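Local coordinates for uncharacterized protein (Nostoc punctiforme, PDB 2R3S) that probably transfers a methyl group from S-adenosylmethionine to a hydroxyl of an acceptor that remains unidentified, at residues T51-R54 / G55-L59. Sequence-based numbering, arbitrary orientation.
Sequences TSER and GMRML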
loop_
_atom_site.group_PDB
_atom_site.type_symbol
_atom_site.label_atom_id
_atom_site.label_comp_id
_atom_site.label_asym_id
_atom_site.label_seq_id
_atom_site.Cartn_x
_atom_site.Cartn_y
_atom_site.Cartn_z
ATOM N N THR A 51 -23.845 -4.084 6.367
ATOM C CA THR A 51 -22.917 -3.053 6.841
ATOM C C THR A 51 -23.723 -1.756 7.038
ATOM O O THR A 51 -24.868 -1.702 6.652
ATOM C CB THR A 51 -21.773 -2.781 5.802
ATOM O OG1 THR A 51 -22.308 -2.098 4.665
ATOM C CG2 THR A 51 -21.094 -4.045 5.302
ATOM N N SER A 52 -23.123 -0.703 7.589
ATOM C CA SER A 52 -23.749 0.624 7.550
ATOM C C SER A 52 -23.758 1.105 6.102
ATOM O O SER A 52 -22.918 0.671 5.286
ATOM C CB SER A 52 -22.941 1.611 8.365
ATOM O OG SER A 52 -21.693 1.839 7.715
ATOM N N GLU A 53 -24.687 2.005 5.788
ATOM C CA GLU A 53 -24.798 2.553 4.430
ATOM C C GLU A 53 -23.642 3.485 4.174
ATOM O O GLU A 53 -23.033 3.444 3.103
ATOM C CB GLU A 53 -26.107 3.322 4.207
ATOM C CG GLU A 53 -26.337 3.807 2.729
ATOM C CD GLU A 53 -25.769 5.211 2.387
ATOM O OE1 GLU A 53 -25.640 6.065 3.289
ATOM O OE2 GLU A 53 -25.479 5.476 1.195
ATOM N N ARG A 54 -23.336 4.337 5.147
ATOM C CA ARG A 54 -22.276 5.317 4.953
ATOM C C ARG A 54 -20.960 4.617 4.763
ATOM O O ARG A 54 -20.155 5.052 3.960
ATOM C CB ARG A 54 -22.214 6.383 6.049
ATOM C CG ARG A 54 -21.656 5.966 7.382
ATOM C CD ARG A 54 -21.976 7.021 8.439
ATOM N NE ARG A 54 -21.330 8.285 8.124
ATOM C CZ ARG A 54 -20.035 8.538 8.280
ATOM N NH1 ARG A 54 -19.219 7.639 8.814
ATOM N NH2 ARG A 54 -19.562 9.718 7.925
ATOM N N GLY A 55 -20.754 3.515 5.467
ATOM C CA GLY A 55 -19.527 2.725 5.313
ATOM C C GLY A 55 -19.402 2.097 3.945
ATOM O O GLY A 55 -18.367 2.205 3.300
HETATM N N MSE A 56 -20.483 1.450 3.499
HETATM C CA MSE A 56 -20.537 0.924 2.149
HETATM C C MSE A 56 -20.297 2.016 1.091
HETATM O O MSE A 56 -19.545 1.805 0.150
HETATM C CB MSE A 56 -21.854 0.185 1.897
HETATM C CG MSE A 56 -21.916 -0.512 0.538
HETATM SE SE MSE A 56 -20.499 -1.852 0.344
HETATM C CE MSE A 56 -21.074 -3.128 1.752
ATOM N N ARG A 57 -20.891 3.186 1.274
ATOM C CA ARG A 57 -20.761 4.272 0.298
ATOM C C ARG A 57 -19.334 4.772 0.212
ATOM O O ARG A 57 -18.830 5.028 -0.880
ATOM C CB ARG A 57 -21.669 5.452 0.679
ATOM C CG ARG A 57 -21.599 6.654 -0.257
ATOM C CD ARG A 57 -20.660 7.740 0.237
ATOM N NE ARG A 57 -21.092 8.281 1.518
ATOM C CZ ARG A 57 -20.431 9.189 2.224
ATOM N NH1 ARG A 57 -19.280 9.684 1.793
ATOM N NH2 ARG A 57 -20.931 9.611 3.377
HETATM N N MSE A 58 -18.703 4.956 1.372
HETATM C CA MSE A 58 -17.322 5.451 1.428
HETATM C C MSE A 58 -16.349 4.430 0.838
HETATM O O MSE A 58 -15.471 4.796 0.051
HETATM C CB MSE A 58 -16.978 5.828 2.861
HETATM C CG MSE A 58 -17.827 6.993 3.324
HETATM SE SE MSE A 58 -18.131 7.123 5.230
HETATM C CE MSE A 58 -16.969 8.675 5.587
ATOM N N LEU A 59 -16.519 3.142 1.186
ATOM C CA LEU A 59 -15.730 2.067 0.546
ATOM C C LEU A 59 -15.903 2.015 -0.987
ATOM O O LEU A 59 -14.926 1.928 -1.725
ATOM C CB LEU A 59 -16.045 0.686 1.182
ATOM C CG LEU A 59 -15.227 -0.532 0.692
ATOM C CD1 LEU A 59 -13.719 -0.350 0.959
ATOM C CD2 LEU A 59 -15.788 -1.852 1.298
HETATM O O HOH W 1 -23.977 8.142 3.343
#
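The Arg54 guanidinium carries the selenium of selenomethionine Met58 over one face, 3.7 Å above its plane and offset toward the rim, and Met58 CE lies 3.6 Å from Arg54 NH2. Met58 CG and, farther off, Arg54 O lie over one face of the Arg57 guanidinium, with a water in plane at its edge; that water donates to Glu53 OE1 and accepts a weak bond from Arg57 NH2, while Glu53 OE2 is hydrogen-bonded to Ser42 OG at helix 42-49. Arg54 and Met58 run side by side in the same direction, because chi1 of 74° sets Arg54 CG between backbone N and carbonyl carbon and the bend at chi3 turns the guanidinium over the selenium. Its nitrogens then donate to the carbonyls of Gly120 and Gly298 of the second subunit, while Arg57 NH2 forms a salt bridge with Asp299 of that subunit. Cut back to an alanine, Arg54 would probably leave both carbonyls without these donors and one side of the Met58 selenium uncovered. At the helix start Ser52 OG takes Gly55 N at 3.0 Å, a rather bent bond (140°), and also hydrogen-bonds to Val117 O of the second subunit. Ser52 O is gripped from opposite faces of its plane, by Thr51 OG1 at 2.9 Å and by Met56 N at 3.1 Å. Selenomethionine Met56 crosses Thr51 at about a right angle and brings CE within 3.3 Å of Thr51 OG1. This is a serine N-cap opening helix 53-65 in the O-methyltransferase dimerisation domain, a helix-turn-helix relative, with its first turn set against the partner subunit.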